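Local coordinates for major exported Hcp3 protein (Pseudomonas aeruginosa, PDB 3HE1) that is a secreted Hcp-family protein that probably assembles into rings forming part of the tube of the type VI secretion system, at residues A[59-64]-A[95-100]. Residues are numbered along the deposited sequence; the frame is centred on the assembly and turned at random.
Sequences DQVMVQ and VFDKAS
Val61 and Met62 face Val95 and Asp97 where two antiparallel neighbours of the curled Hcp beta-sheet, strands 61-71 and 86-95, part at their ends and water takes the place of direct pairing. Farther along, Gln64 and Thr93 are still joined through their backbones. At Met62 the strands are already wide apart, its CA lying 7.7 Å from that of Val95. Two waters bridge the opening. One donates to Met62 O at 3.1 Å and accepts a long, weak bond from Val95 N; the other accepts from Met62 N and donates to Asp97 OD2 at 2.9 Å. Both backbone polar groups of Met62 are thus answered through solvent.

The selenomethionine at 62 can be followed outward. Its CB lies 3.7 Å from the water that joins Met62 O to Val95 N, and CG stands anti to the backbone N (chi1 -152°). SE continues the extended run, passing 4.1 Å from Gln64 NE2, until chi3 (58°) bends the chain, bringing CE back to CG2 of Val95 at 4.0 Å, where the two side chains meet at a slant. Phe44, Thr52 and Tyr28 also pack against Met62.

Asp97 stands just ahead of the turn that leads into helix 100-109 and works with both carboxylate oxygens. OD2 faces the strand, lying 4.1 Å from Val61 CB, besides receiving its water. OD1 caps the helix start, accepting from Ser100 N, and forms a salt bridge with Lys94, which would be expected to stabilise the charged carboxylate. Just before Asp97, Phe96 meets Tyr133 of a neighbouring subunit edge-to-face, linking the loop to the subunit interface. The capping bond from Ser100 N measures 2.8 Å and meets Asp97 OD1 nearly in line with its C-O bond, though bent at the hydrogen to 132°.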
loop_
_atom_site.group_PDB
_atom_site.type_symbol
_atom_site.label_atom_id
_atom_site.label_comp_id
_atom_site.label_asym_id
_atom_site.label_seq_id
_atom_site.Cartn_x
_atom_site.Cartn_y
_atom_site.Cartn_z
ATOM N N ASP A 59 -32.562 18.751 5.150
ATOM C CA ASP A 59 -32.284 18.898 6.577
ATOM C C ASP A 59 -31.412 17.772 7.090
ATOM O O ASP A 59 -31.371 17.486 8.289
ATOM C CB ASP A 59 -33.574 18.998 7.387
ATOM C CG ASP A 59 -34.416 20.169 6.970
ATOM O OD1 ASP A 59 -33.825 21.227 6.658
ATOM O OD2 ASP A 59 -35.659 20.023 6.934
ATOM N N GLN A 60 -30.712 17.140 6.158
ATOM C CA GLN A 60 -29.704 16.155 6.501
ATOM C C GLN A 60 -28.346 16.527 5.926
ATOM O O GLN A 60 -28.173 17.543 5.247
ATOM C CB GLN A 60 -30.095 14.767 5.982
ATOM C CG GLN A 60 -31.165 14.057 6.789
ATOM C CD GLN A 60 -31.836 12.956 5.991
ATOM O OE1 GLN A 60 -31.999 11.836 6.473
ATOM N NE2 GLN A 60 -32.215 13.269 4.754
ATOM N N VAL A 61 -27.390 15.661 6.205
ATOM C CA VAL A 61 -26.054 15.767 5.665
ATOM C C VAL A 61 -25.742 14.509 4.845
ATOM O O VAL A 61 -26.160 13.406 5.192
ATOM C CB VAL A 61 -25.034 15.979 6.810
ATOM C CG1 VAL A 61 -25.708 15.762 8.159
ATOM C CG2 VAL A 61 -23.831 15.068 6.649
HETATM N N MSE A 62 -25.011 14.698 3.752
HETATM C CA MSE A 62 -24.626 13.635 2.828
HETATM C C MSE A 62 -23.436 12.822 3.346
HETATM O O MSE A 62 -22.289 13.275 3.284
HETATM C CB MSE A 62 -24.220 14.289 1.514
HETATM C CG MSE A 62 -24.411 13.449 0.282
HETATM SE SE MSE A 62 -23.340 14.287 -1.091
HETATM C CE MSE A 62 -21.615 14.191 -0.160
ATOM N N VAL A 63 -23.699 11.615 3.836
ATOM C CA VAL A 63 -22.639 10.773 4.383
ATOM C C VAL A 63 -21.930 9.971 3.299
ATOM O O VAL A 63 -22.539 9.132 2.636
ATOM C CB VAL A 63 -23.184 9.802 5.420
ATOM C CG1 VAL A 63 -22.122 8.777 5.766
ATOM C CG2 VAL A 63 -23.634 10.560 6.649
ATOM N N GLN A 64 -20.640 10.236 3.122
ATOM C CA GLN A 64 -19.844 9.561 2.097
ATOM C C GLN A 64 -18.883 8.514 2.694
ATOM O O GLN A 64 -18.063 7.934 1.978
ATOM C CB GLN A 64 -19.086 10.586 1.233
ATOM C CG GLN A 64 -19.978 11.421 0.303
ATOM C CD GLN A 64 -19.972 10.942 -1.149
ATOM O OE1 GLN A 64 -18.918 10.645 -1.719
ATOM N NE2 GLN A 64 -21.153 10.889 -1.760
ATOM N N VAL A 95 -18.564 15.908 3.466
ATOM C CA VAL A 95 -17.757 17.007 2.928
ATOM C C VAL A 95 -17.964 18.258 3.811
ATOM O O VAL A 95 -18.883 18.294 4.628
ATOM C CB VAL A 95 -18.149 17.340 1.471
ATOM C CG1 VAL A 95 -17.540 16.347 0.486
ATOM C CG2 VAL A 95 -19.652 17.361 1.335
ATOM N N PHE A 96 -17.115 19.274 3.666
ATOM C CA PHE A 96 -17.275 20.527 4.423
ATOM C C PHE A 96 -18.665 21.083 4.106
ATOM O O PHE A 96 -19.100 21.022 2.954
ATOM C CB PHE A 96 -16.225 21.581 4.008
ATOM C CG PHE A 96 -14.811 21.323 4.514
ATOM C CD1 PHE A 96 -14.252 20.066 4.489
ATOM C CD2 PHE A 96 -14.031 22.380 4.959
ATOM C CE1 PHE A 96 -12.964 19.861 4.923
ATOM C CE2 PHE A 96 -12.743 22.177 5.399
ATOM C CZ PHE A 96 -12.207 20.915 5.383
ATOM N N ASP A 97 -19.358 21.631 5.105
ATOM C CA ASP A 97 -20.726 22.134 4.892
ATOM C C ASP A 97 -21.248 23.068 5.998
ATOM O O ASP A 97 -20.487 23.520 6.850
ATOM C CB ASP A 97 -21.698 20.967 4.688
ATOM C CG ASP A 97 -21.853 20.107 5.937
ATOM O OD1 ASP A 97 -21.368 20.521 7.019
ATOM O OD2 ASP A 97 -22.458 19.014 5.827
ATOM N N LYS A 98 -22.554 23.346 5.969
ATOM C CA LYS A 98 -23.189 24.221 6.951
ATOM C C LYS A 98 -23.118 23.676 8.386
ATOM O O LYS A 98 -22.964 24.436 9.343
ATOM C CB LYS A 98 -24.642 24.480 6.562
ATOM C CG LYS A 98 -25.502 25.065 7.702
ATOM C CD LYS A 98 -26.910 25.395 7.196
ATOM C CE LYS A 98 -27.717 26.223 8.186
ATOM N NZ LYS A 98 -29.009 26.675 7.576
ATOM N N ALA A 99 -23.225 22.357 8.521
ATOM C CA ALA A 99 -23.156 21.683 9.818
ATOM C C ALA A 99 -21.759 21.723 10.411
ATOM O O ALA A 99 -21.604 21.787 11.625
ATOM C CB ALA A 99 -23.601 20.225 9.662
ATOM N N SER A 100 -20.754 21.675 9.538
ATOM C CA SER A 100 -19.379 21.406 9.935
ATOM C C SER A 100 -18.874 22.290 11.064
ATOM O O SER A 100 -18.272 21.787 12.012
ATOM C CB SER A 100 -18.443 21.531 8.732
ATOM O OG SER A 100 -18.768 20.590 7.736
HETATM O O HOH W 1 -21.981 16.330 3.550
HETATM O O HOH W 2 -23.973 17.813 3.624
#